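Local atomic coordinates of DUF416 domain-containing protein (Shewanella baltica, PDB entry 2Q9R), a protein that is of unknown function, belongs to the DUF416 family and folds into a bundle of helices that holds benzoic acid in a pocket in this crystal. Residues Asn163-Leu166 with Glu167-Glu171; Phe68-Asp71 with Val72-Arg76. All blocks are in the same frame, centred on the assembly; numbering follows the deposited sequence. Where two conformers were deposited one is given.

Contact 1: Asn163-Leu166 with Glu167-Glu171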
ATOM      1  N   ASN A 163      14.331  -9.249  -0.165  1.00 42.50           N
ATOM      2  CA  ASN A 163      15.102 -10.136  -1.034  1.00 45.94           C
ATOM      3  C   ASN A 163      16.162  -9.432  -1.857  1.00 44.03           C
ATOM      4  O   ASN A 163      17.292  -9.912  -1.980  1.00 42.27           O
ATOM      5  CB  ASN A 163      14.168 -10.964  -1.942  1.00 46.03           C
ATOM      6  CG  ASN A 163      13.734 -12.234  -1.257  1.00 54.19           C
ATOM      7  OD1 ASN A 163      14.438 -13.234  -1.316  1.00 54.30           O
ATOM      8  ND2 ASN A 163      12.613 -12.179  -0.539  1.00 53.01           N
ATOM      9  N   SER A 164      15.765  -8.324  -2.456  1.00 45.89           N
ATOM     10  CA  SER A 164      16.674  -7.520  -3.266  0.50 46.35           C
ATOM     11  C   SER A 164      17.833  -6.967  -2.440  1.00 44.97           C
ATOM     12  O   SER A 164      18.966  -6.935  -2.890  1.00 44.97           O
ATOM     13  CB  SER A 164      15.910  -6.374  -3.903  0.50 46.64           C
ATOM     14  OG  SER A 164      15.127  -6.859  -4.973  0.50 49.27           O
ATOM     15  N   LEU A 165      17.532  -6.520  -1.238  1.00 43.46           N
ATOM     16  CA  LEU A 165      18.555  -6.071  -0.306  1.00 42.71           C
ATOM     17  C   LEU A 165      19.515  -7.218   0.043  1.00 42.28           C
ATOM     18  O   LEU A 165      20.736  -7.037   0.105  1.00 41.52           O
ATOM     19  CB  LEU A 165      17.887  -5.554   0.971  1.00 41.16           C
ATOM     20  CG  LEU A 165      18.751  -4.977   2.076  1.00 43.66           C
ATOM     21  CD1 LEU A 165      19.569  -3.740   1.580  1.00 39.51           C
ATOM     22  CD2 LEU A 165      17.837  -4.617   3.278  1.00 44.41           C
ATOM     23  N   LEU A 166      18.973  -8.407   0.278  1.00 42.39           N
ATOM     24  CA  LEU A 166      19.821  -9.543   0.634  1.00 43.02           C
ATOM     25  C   LEU A 166      20.746  -9.920  -0.524  1.00 41.65           C
ATOM     26  O   LEU A 166      21.953 -10.200  -0.312  1.00 43.61           O
ATOM     27  CB  LEU A 166      18.981 -10.751   1.044  1.00 44.32           C
ATOM     28  CG  LEU A 166      19.688 -12.061   1.402  1.00 47.02           C
ATOM     29  CD1 LEU A 166      20.721 -11.838   2.480  1.00 45.27           C
ATOM     30  CD2 LEU A 166      18.665 -13.114   1.837  1.00 43.00           C
ATOM     31  N   GLU A 167      20.180  -9.938  -1.731  1.00 40.48           N
ATOM     32  CA  GLU A 167      20.930 -10.275  -2.932  1.00 40.82           C
ATOM     33  C   GLU A 167      22.096  -9.362  -3.204  1.00 38.32           C
ATOM     34  O   GLU A 167      23.130  -9.830  -3.628  1.00 40.48           O
ATOM     35  CB  GLU A 167      20.026 -10.242  -4.165  1.00 43.10           C
ATOM     36  CG  GLU A 167      19.055 -11.385  -4.233  1.00 52.40           C
ATOM     37  CD  GLU A 167      18.030 -11.186  -5.331  1.00 61.37           C
ATOM     38  OE1 GLU A 167      18.220 -10.262  -6.158  1.00 70.16           O
ATOM     39  OE2 GLU A 167      17.048 -11.956  -5.365  1.00 60.28           O
ATOM     40  N   ILE A 168      21.916  -8.060  -3.038  1.00 39.71           N
ATOM     41  CA  ILE A 168      23.024  -7.153  -3.307  0.70 40.22           C
ATOM     42  C   ILE A 168      24.125  -7.309  -2.244  1.00 40.80           C
ATOM     43  O   ILE A 168      25.323  -7.312  -2.580  1.00 38.02           O
ATOM     44  CB  ILE A 168      22.573  -5.690  -3.590  0.70 42.50           C
ATOM     45  CG1 ILE A 168      23.777  -4.837  -4.006  0.70 47.59           C
ATOM     46  CG2 ILE A 168      21.774  -5.075  -2.436  0.70 37.05           C
ATOM     47  CD1 ILE A 168      23.426  -3.698  -4.996  0.70 49.97           C
ATOM     48  N   ILE A 169      23.743  -7.518  -0.994  1.00 38.99           N
ATOM     49  CA  ILE A 169      24.746  -7.736   0.052  1.00 40.34           C
ATOM     50  C   ILE A 169      25.470  -9.050  -0.119  1.00 39.74           C
ATOM     51  O   ILE A 169      26.694  -9.106   0.024  1.00 39.65           O
ATOM     52  CB  ILE A 169      24.107  -7.616   1.465  1.00 39.66           C
ATOM     53  CG1 ILE A 169      23.568  -6.180   1.628  1.00 44.68           C
ATOM     54  CG2 ILE A 169      25.080  -7.980   2.586  1.00 35.87           C
ATOM     55  CD1 ILE A 169      22.672  -5.969   2.865  1.00 40.01           C
ATOM     56  N   GLU A 170      24.737 -10.104  -0.458  1.00 41.35           N
ATOM     57  CA  GLU A 170      25.337 -11.401  -0.487  1.00 42.54           C
ATOM     58  C   GLU A 170      26.267 -11.645  -1.674  1.00 43.44           C
ATOM     59  O   GLU A 170      27.161 -12.485  -1.598  1.00 40.55           O
ATOM     60  CB  GLU A 170      24.285 -12.499  -0.290  1.00 46.41           C
ATOM     61  CG  GLU A 170      23.614 -13.011  -1.475  1.00 45.90           C
ATOM     62  CD  GLU A 170      22.337 -13.769  -1.106  1.00 52.48           C
ATOM     63  OE1 GLU A 170      22.301 -14.568  -0.126  1.00 38.60           O
ATOM     64  OE2 GLU A 170      21.355 -13.553  -1.833  1.00 46.76           O
ATOM     65  N   GLU A 171      26.107 -10.870  -2.735  1.00 44.85           N
ATOM     66  CA  GLU A 171      26.986 -11.005  -3.879  1.00 50.39           C
ATOM     67  C   GLU A 171      28.338 -10.314  -3.670  1.00 48.95           C
ATOM     68  O   GLU A 171      29.210 -10.359  -4.531  1.00 48.23           O
ATOM     69  CB  GLU A 171      26.281 -10.520  -5.149  1.00 52.42           C
ATOM     70  CG  GLU A 171      26.122  -9.014  -5.289  1.00 58.64           C
ATOM     71  CD  GLU A 171      25.265  -8.624  -6.502  1.00 59.54           C
ATOM     72  OE1 GLU A 171      24.413  -9.440  -6.959  1.00 66.86           O
ATOM     73  OE2 GLU A 171      25.444  -7.485  -6.983  1.00 71.03           O
TER
HETATM   74  O   HOH W   1      19.490  -7.142  -6.000  1.00 65.88           O
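The carbonyl oxygen of Ser164 takes two donors: Ile168 N, in a hydrogen bond of 3.2 Å, and a water that also gives a weak bond to the carboxylate oxygen OE1 of Glu167. These are the last two turns of the amphipathic alpha-helix 153-170, where i to i+4 backbone bonds run in sequence. Glu167 N reaches Asn163 O at 2.9 Å, Ile169 N reaches Leu165 O, and Glu170 N reaches Leu166 O at 2.8 Å, the shortest of the set.

The apolar side faces the bundle. Leu165 and Ile169 lie side by side and point the same way, with their CD1 methyls 4.0 Å apart; the same two side chains pack on Phe23 of helix 17-42. Ile168 lies on Leu179 and Leu183 of helix 177-190, and Leu165 also meets Leu183, so Leu165, Ile168 and Ile169 together reach helices 17-42 and 177-190.

Glu167 and Glu170 turn back along the helix. Glu167 carries its CG beside the backbone N (chi1 -72°), which lays CG 3.2 Å from Asn163 O and sends the extended chain past that carbonyl toward the water. Asn163 itself gives its ND2 to Lys159 O, one turn earlier. In Glu170, CG sits between the backbone N and the carbonyl carbon (chi1 88°), and the chain runs back over the Leu166 carbonyl. Its OE2 forms a salt bridge with Arg11 of helix 8-14, a tie that probably favours the charged carboxylate, while Glu170 OE1 rests 3.9 Å from Leu166 CG.

Contact 2: Phe68-Asp71 with Val72-Arg76. With SO4 (sulfate ion), chain C.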
ATOM      1  N   PHE A  68      31.348   5.374  20.012  1.00 43.58           N
ATOM      2  CA  PHE A  68      30.382   6.262  20.654  1.00 43.73           C
ATOM      3  C   PHE A  68      29.715   5.543  21.802  1.00 45.07           C
ATOM      4  O   PHE A  68      29.827   4.330  21.919  1.00 45.34           O
ATOM      5  CB  PHE A  68      29.357   6.812  19.647  1.00 42.90           C
ATOM      6  CG  PHE A  68      28.526   5.763  18.988  1.00 42.55           C
ATOM      7  CD1 PHE A  68      28.989   5.092  17.862  1.00 51.62           C
ATOM      8  CD2 PHE A  68      27.266   5.442  19.479  1.00 37.71           C
ATOM      9  CE1 PHE A  68      28.201   4.096  17.252  1.00 50.68           C
ATOM     10  CE2 PHE A  68      26.486   4.460  18.887  1.00 44.49           C
ATOM     11  CZ  PHE A  68      26.947   3.785  17.772  1.00 44.90           C
ATOM     12  N   ASN A  69      29.022   6.304  22.642  1.00 45.46           N
ATOM     13  CA  ASN A  69      28.305   5.768  23.782  1.00 47.02           C
ATOM     14  C   ASN A  69      26.955   5.138  23.466  1.00 45.24           C
ATOM     15  O   ASN A  69      25.934   5.825  23.451  1.00 46.43           O
ATOM     16  CB  ASN A  69      28.100   6.864  24.824  1.00 50.27           C
ATOM     17  CG  ASN A  69      27.710   6.295  26.188  1.00 55.70           C
ATOM     18  OD1 ASN A  69      27.081   5.238  26.280  1.00 57.82           O
ATOM     19  ND2 ASN A  69      28.087   6.998  27.249  1.00 61.56           N
ATOM     20  N   ILE A  70      26.942   3.824  23.269  1.00 41.77           N
ATOM     21  CA  ILE A  70      25.731   3.121  22.908  1.00 41.91           C
ATOM     22  C   ILE A  70      24.620   3.210  23.969  1.00 39.87           C
ATOM     23  O   ILE A  70      23.460   3.460  23.651  1.00 41.42           O
ATOM     24  CB  ILE A  70      26.033   1.632  22.543  1.00 43.08           C
ATOM     25  CG1 ILE A  70      26.897   1.562  21.281  1.00 50.12           C
ATOM     26  CG2 ILE A  70      24.742   0.865  22.338  1.00 45.52           C
ATOM     27  CD1 ILE A  70      27.061   0.155  20.727  1.00 46.38           C
ATOM     28  N   ASP A  71      24.982   3.010  25.233  1.00 39.54           N
ATOM     29  CA  ASP A  71      24.028   3.028  26.321  1.00 38.36           C
ATOM     30  C   ASP A  71      23.281   4.330  26.412  1.00 39.45           C
ATOM     31  O   ASP A  71      22.080   4.335  26.680  1.00 44.32           O
ATOM     32  CB  ASP A  71      24.745   2.755  27.666  1.00 40.29           C
ATOM     33  CG  ASP A  71      25.146   1.296  27.842  1.00 47.96           C
ATOM     34  OD1 ASP A  71      24.746   0.428  27.028  1.00 47.61           O
ATOM     35  OD2 ASP A  71      25.879   1.010  28.823  1.00 56.36           O
ATOM     36  N   VAL A  72      23.953   5.448  26.162  1.00 40.30           N
ATOM     37  CA  VAL A  72      23.246   6.724  26.257  0.50 41.20           C
ATOM     38  C   VAL A  72      22.214   6.828  25.135  1.00 38.85           C
ATOM     39  O   VAL A  72      21.103   7.264  25.375  1.00 39.76           O
ATOM     40  CB  VAL A  72      24.179   7.969  26.318  0.50 42.16           C
ATOM     41  CG1 VAL A  72      24.784   8.274  24.965  0.50 42.81           C
ATOM     42  CG2 VAL A  72      23.385   9.169  26.847  0.50 41.46           C
ATOM     43  N   HIS A  73      22.553   6.373  23.946  1.00 42.53           N
ATOM     44  CA  HIS A  73      21.559   6.296  22.877  1.00 42.48           C
ATOM     45  C   HIS A  73      20.421   5.328  23.153  1.00 43.06           C
ATOM     46  O   HIS A  73      19.266   5.638  22.846  1.00 42.10           O
ATOM     47  CB  HIS A  73      22.245   5.957  21.552  1.00 45.05           C
ATOM     48  CG  HIS A  73      23.070   7.085  21.049  1.00 45.38           C
ATOM     49  ND1 HIS A  73      22.512   8.161  20.391  1.00 49.62           N
ATOM     50  CD2 HIS A  73      24.386   7.360  21.187  1.00 45.83           C
ATOM     51  CE1 HIS A  73      23.461   9.039  20.121  1.00 47.10           C
ATOM     52  NE2 HIS A  73      24.606   8.580  20.591  1.00 48.90           N
ATOM     53  N   LEU A  74      20.740   4.155  23.711  1.00 44.73           N
ATOM     54  CA  LEU A  74      19.719   3.184  24.115  1.00 43.84           C
ATOM     55  C   LEU A  74      18.764   3.802  25.126  1.00 44.59           C
ATOM     56  O   LEU A  74      17.556   3.614  25.054  1.00 43.16           O
ATOM     57  CB  LEU A  74      20.349   1.907  24.705  1.00 44.95           C
ATOM     58  CG  LEU A  74      21.049   0.968  23.726  1.00 43.90           C
ATOM     59  CD1 LEU A  74      21.729  -0.194  24.492  1.00 40.29           C
ATOM     60  CD2 LEU A  74      20.063   0.440  22.664  1.00 44.43           C
ATOM     61  N   GLN A  75      19.299   4.573  26.062  1.00 45.94           N
ATOM     62  CA  GLN A  75      18.439   5.235  27.028  1.00 45.07           C
ATOM     63  C   GLN A  75      17.566   6.305  26.395  1.00 44.38           C
ATOM     64  O   GLN A  75      16.392   6.432  26.732  1.00 45.13           O
ATOM     65  CB  GLN A  75      19.265   5.819  28.196  1.00 47.14           C
ATOM     66  CG  GLN A  75      18.397   6.372  29.296  1.00 46.02           C
ATOM     67  CD  GLN A  75      17.531   5.295  29.906  1.00 57.39           C
ATOM     68  OE1 GLN A  75      18.048   4.312  30.428  1.00 60.20           O
ATOM     69  NE2 GLN A  75      16.206   5.456  29.814  1.00 54.15           N
ATOM     70  N   ARG A  76      18.131   7.102  25.499  1.00 44.24           N
ATOM     71  CA  ARG A  76      17.326   8.111  24.787  1.00 44.87           C
ATOM     72  C   ARG A  76      16.273   7.470  23.901  1.00 44.15           C
ATOM     73  O   ARG A  76      15.140   7.955  23.817  1.00 41.83           O
ATOM     74  CB  ARG A  76      18.194   9.038  23.943  1.00 46.26           C
ATOM     75  CG  ARG A  76      19.018  10.008  24.769  1.00 59.16           C
ATOM     76  CD  ARG A  76      19.352  11.270  23.991  1.00 69.91           C
ATOM     77  NE  ARG A  76      20.278  12.109  24.757  1.00 79.81           N
ATOM     78  CZ  ARG A  76      21.610  12.151  24.603  1.00 81.00           C
ATOM     79  NH1 ARG A  76      22.236  11.409  23.682  1.00 79.12           N
ATOM     80  NH2 ARG A  76      22.327  12.963  25.378  1.00 76.41           N
TER
HETATM   81  S   SO4 C 201      28.966   1.446  25.285  1.00 98.00           S
HETATM   82  O1  SO4 C 201      29.862   1.929  26.341  1.00101.35           O
HETATM   83  O2  SO4 C 201      29.453   1.936  23.983  1.00 88.04           O
HETATM   84  O3  SO4 C 201      28.978  -0.025  25.198  1.00 83.62           O
HETATM   85  O4  SO4 C 201      27.636   1.974  25.635  1.00 84.68           O
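Asn69 meets Val72 across the first turn of helix 70-79 as its N-cap: OD1 accepts from Val72 N at 3.1 Å. The donor stands well above the plane of the side-chain amide, 63° out of it, so the bond does not use a lone-pair direction. With CG anti to the backbone N (chi1 -164°), the amide is swung back over the helix start. Asn69 O adds weak bonds from Val72 N and His73 N, and regular helical bonding then begins with Leu74 N to Ile70 O at 2.8 Å and Gln75 N to Asp71 O.

The anion site uses backbone N-H groups ahead of these. A sulfate, probably from the crystallisation liquor, accepts from Ile70 N through O2 and from Asp71 N through O4, the latter at 2.9 Å, and Gln110 NE2 of helix 92-111 is a third donor. An anion at the N-terminal end of a helix fits the positive end of the helix dipole. Gln110 NE2 also binds Asp71 OD1, whose negative charge close to the sulfate may be partly offset by these donors.

Apolar packing follows the side toward the bundle. Ile70 and Leu74 run side by side, CG2 of the first 3.9 Å from CD1 of the second, and both touch Gln110.

The aromatic pair is oblique. Phe68 and His73 have ring planes at 83° and centroids 5.8 Å apart, and both side chains touch Leu56 of helix 47-62. Asn69 O comes to the edge of the imidazole, near its plane, 3.1 Å from His73 CD2.

In the fold
From the N terminus, the chain passes through helices 8-14, 17-42 and 47-62 before reaching contact 2, which closes the first turn of helix 70-79. That turn touches both helices 47-62 and 92-111. Several helices later the chain arrives at contact 1, the last two turns of helix 153-170, before helix 177-190. The two are in series and neither nest nor cross; each is one continuous piece of chain, one at a helix start and the other at a helix end. Contact 1 ties in helices 8-14, 17-42 and 177-190. The centres of contact 1 and contact 2 lie about 30 Å apart, and the nearest atoms of contact 1 and contact 2 about 18 Å.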